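Local structure of 2-hydroxyethylphosphonate dioxygenase (Streptomyces viridochromogenes, 4YAR) at residues A[9-12]-A[13-16]. The protein catalyses the iron(II)-dependent conversion of 2-hydroxyethylphosphonate and dioxygen to hydroxymethylphosphonate and formate in the biosynthesis of the antibiotic phosphinothricin tripeptide. The protein carries 1 engineered substitution. Residues are numbered along the deposited sequence; the frame is centred on the assembly and turned at random.
Sequences AHWM and NARK
Trp-11 and Arg-15 meet one helical turn apart in a local contact at the C-terminal end of helix 5-15, on the surface of the first Cro/C1-type helix-turn-helix region. Both side chains run the same way from the helix. The benzo edge of the indole reaches one face of the guanidinium, with Trp-11 CE3 centred 3.8 Å above that plane, while Arg-15 NH1 lies at the ring's edge, 3.7 Å from Trp-11 CZ3. The two planes stand 52° apart, neither stacked nor perpendicular. A bend at chi2 of Arg-15 (-51°) helps bring the guanidinium back alongside the indole, and NE bonds to the carbonyl of Leu-56 on a neighbouring loop. Ala-14 CB packs obliquely against Trp-11 CE3 at 3.8 Å. Beneath the side chains, Asn-13 N, Ala-14 N and Arg-15 N donate to the carbonyls of Ala-9, His-10 and Trp-11, the first bond being nearly straight (169°). A water lies 2.8 Å from Asn-13 OD1 and 2.7 Å from His-10 O and can bridge them. Lys-16, which binds substrate in a site shared between dimer partners in another structure of this protein, takes positive phi and ends the helix in a Schellman motif. Arg-15 thus combines van der Waals contact between its guanidinium face and the indole rim with a hydrogen bond to Leu-56, joining the end of helix 5-15 to the loop after helix 49-55 and probably limiting the guanidinium's rotation.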
ATOM      1  N   ALA A   9      -6.491  25.994  -8.680  1.00 25.69           N
ATOM      2  CA  ALA A   9      -7.902  26.246  -8.883  1.00 25.39           C
ATOM      3  C   ALA A   9      -8.654  25.978  -7.595  1.00 25.33           C
ATOM      4  O   ALA A   9      -9.498  26.781  -7.214  1.00 25.25           O
ATOM      5  CB  ALA A   9      -8.471  25.430 -10.041  1.00 25.20           C
ATOM      6  N   HIS A  10      -8.347  24.866  -6.930  1.00 26.36           N
ATOM      7  CA  HIS A  10      -8.966  24.536  -5.623  1.00 25.57           C
ATOM      8  C   HIS A  10      -8.843  25.681  -4.602  1.00 23.49           C
ATOM      9  O   HIS A  10      -9.807  26.080  -3.949  1.00 23.04           O
ATOM     10  CB  HIS A  10      -8.333  23.235  -5.023  1.00 28.82           C
ATOM     11  CG  HIS A  10      -8.615  23.063  -3.564  1.00 26.35           C
ATOM     12  ND1 HIS A  10      -9.874  22.766  -3.081  1.00 30.18           N
ATOM     13  CD2 HIS A  10      -7.831  23.224  -2.481  1.00 29.79           C
ATOM     14  CE1 HIS A  10      -9.838  22.734  -1.760  1.00 29.69           C
ATOM     15  NE2 HIS A  10      -8.613  23.024  -1.370  1.00 32.66           N
ATOM     16  N   TRP A  11      -7.647  26.267  -4.487  1.00 23.65           N
ATOM     17  CA  TRP A  11      -7.429  27.339  -3.497  1.00 23.49           C
ATOM     18  C   TRP A  11      -7.998  28.663  -3.922  1.00 24.33           C
ATOM     19  O   TRP A  11      -8.541  29.418  -3.097  1.00 26.39           O
ATOM     20  CB  TRP A  11      -5.953  27.443  -3.082  1.00 25.37           C
ATOM     21  CG  TRP A  11      -5.588  26.310  -2.180  1.00 26.92           C
ATOM     22  CD1 TRP A  11      -4.802  25.236  -2.472  1.00 26.26           C
ATOM     23  CD2 TRP A  11      -6.082  26.099  -0.858  1.00 27.94           C
ATOM     24  NE1 TRP A  11      -4.776  24.360  -1.419  1.00 26.88           N
ATOM     25  CE2 TRP A  11      -5.531  24.877  -0.399  1.00 29.08           C
ATOM     26  CE3 TRP A  11      -6.921  26.829  -0.008  1.00 28.66           C
ATOM     27  CZ2 TRP A  11      -5.802  24.360   0.862  1.00 31.04           C
ATOM     28  CZ3 TRP A  11      -7.204  26.287   1.275  1.00 28.45           C
ATOM     29  CH2 TRP A  11      -6.624  25.096   1.687  1.00 29.68           C
ATOM     30  N   MET A  12      -7.973  28.955  -5.203  1.00 23.51           N
ATOM     31  CA  MET A  12      -8.721  30.102  -5.674  1.00 26.76           C
ATOM     32  C   MET A  12     -10.195  29.968  -5.367  1.00 26.24           C
ATOM     33  O   MET A  12     -10.818  30.924  -4.888  1.00 25.85           O
ATOM     34  CB  MET A  12      -8.537  30.349  -7.172  1.00 27.93           C
ATOM     35  CG  MET A  12      -7.116  30.774  -7.541  1.00 24.80           C
ATOM     36  SD  MET A  12      -6.879  30.583  -9.350  1.00 29.31           S
ATOM     37  CE  MET A  12      -8.020  31.772 -10.003  1.00 27.41           C
ATOM     38  N   ASN A  13     -10.760  28.805  -5.665  1.00 22.90           N
ATOM     39  CA  ASN A  13     -12.173  28.596  -5.317  1.00 24.25           C
ATOM     40  C   ASN A  13     -12.433  28.690  -3.798  1.00 24.51           C
ATOM     41  O   ASN A  13     -13.448  29.285  -3.345  1.00 24.58           O
ATOM     42  CB  ASN A  13     -12.629  27.252  -5.829  1.00 26.17           C
ATOM     43  CG  ASN A  13     -14.023  26.942  -5.350  1.00 30.19           C
ATOM     44  OD1 ASN A  13     -14.236  26.154  -4.409  1.00 33.76           O
ATOM     45  ND2 ASN A  13     -14.968  27.615  -5.933  1.00 31.02           N
ATOM     46  N   ALA A  14     -11.521  28.160  -3.010  1.00 25.19           N
ATOM     47  CA  ALA A  14     -11.684  28.218  -1.538  1.00 25.63           C
ATOM     48  C   ALA A  14     -11.736  29.617  -1.008  1.00 27.60           C
ATOM     49  O   ALA A  14     -12.525  29.917  -0.127  1.00 28.58           O
ATOM     50  CB  ALA A  14     -10.614  27.445  -0.853  1.00 26.17           C
ATOM     51  N   ARG A  15     -10.914  30.503  -1.556  1.00 26.81           N
ATOM     52  CA  ARG A  15     -10.945  31.907  -1.189  1.00 24.87           C
ATOM     53  C   ARG A  15     -12.040  32.747  -1.861  1.00 23.98           C
ATOM     54  O   ARG A  15     -12.237  33.891  -1.485  1.00 26.77           O
ATOM     55  CB  ARG A  15      -9.545  32.533  -1.496  1.00 24.54           C
ATOM     56  CG  ARG A  15      -8.370  31.781  -0.880  1.00 24.45           C
ATOM     57  CD  ARG A  15      -8.533  31.500   0.623  1.00 25.03           C
ATOM     58  NE  ARG A  15      -7.319  30.962   1.198  1.00 26.60           N
ATOM     59  CZ  ARG A  15      -7.212  30.035   2.161  1.00 28.11           C
ATOM     60  NH1 ARG A  15      -8.293  29.483   2.707  1.00 27.80           N
ATOM     61  NH2 ARG A  15      -5.997  29.620   2.529  1.00 26.66           N
ATOM     62  N   LYS A  16     -12.724  32.184  -2.858  1.00 22.46           N
ATOM     63  CA  LYS A  16     -13.625  32.879  -3.788  1.00 26.32           C
ATOM     64  C   LYS A  16     -12.990  34.053  -4.519  1.00 28.77           C
ATOM     65  O   LYS A  16     -13.642  35.099  -4.688  1.00 30.73           O
ATOM     66  CB  LYS A  16     -14.953  33.352  -3.118  1.00 29.34           C
ATOM     67  CG  LYS A  16     -15.656  32.319  -2.256  1.00 32.23           C
ATOM     68  CD  LYS A  16     -17.009  32.845  -1.752  1.00 33.78           C
ATOM     69  CE  LYS A  16     -17.860  31.753  -1.143  1.00 34.36           C
ATOM     70  NZ  LYS A  16     -18.161  30.610  -2.072  1.00 32.45           N
TER
HETATM   71  O   HOH W   1     -12.097  24.776  -3.291  1.00 31.75           O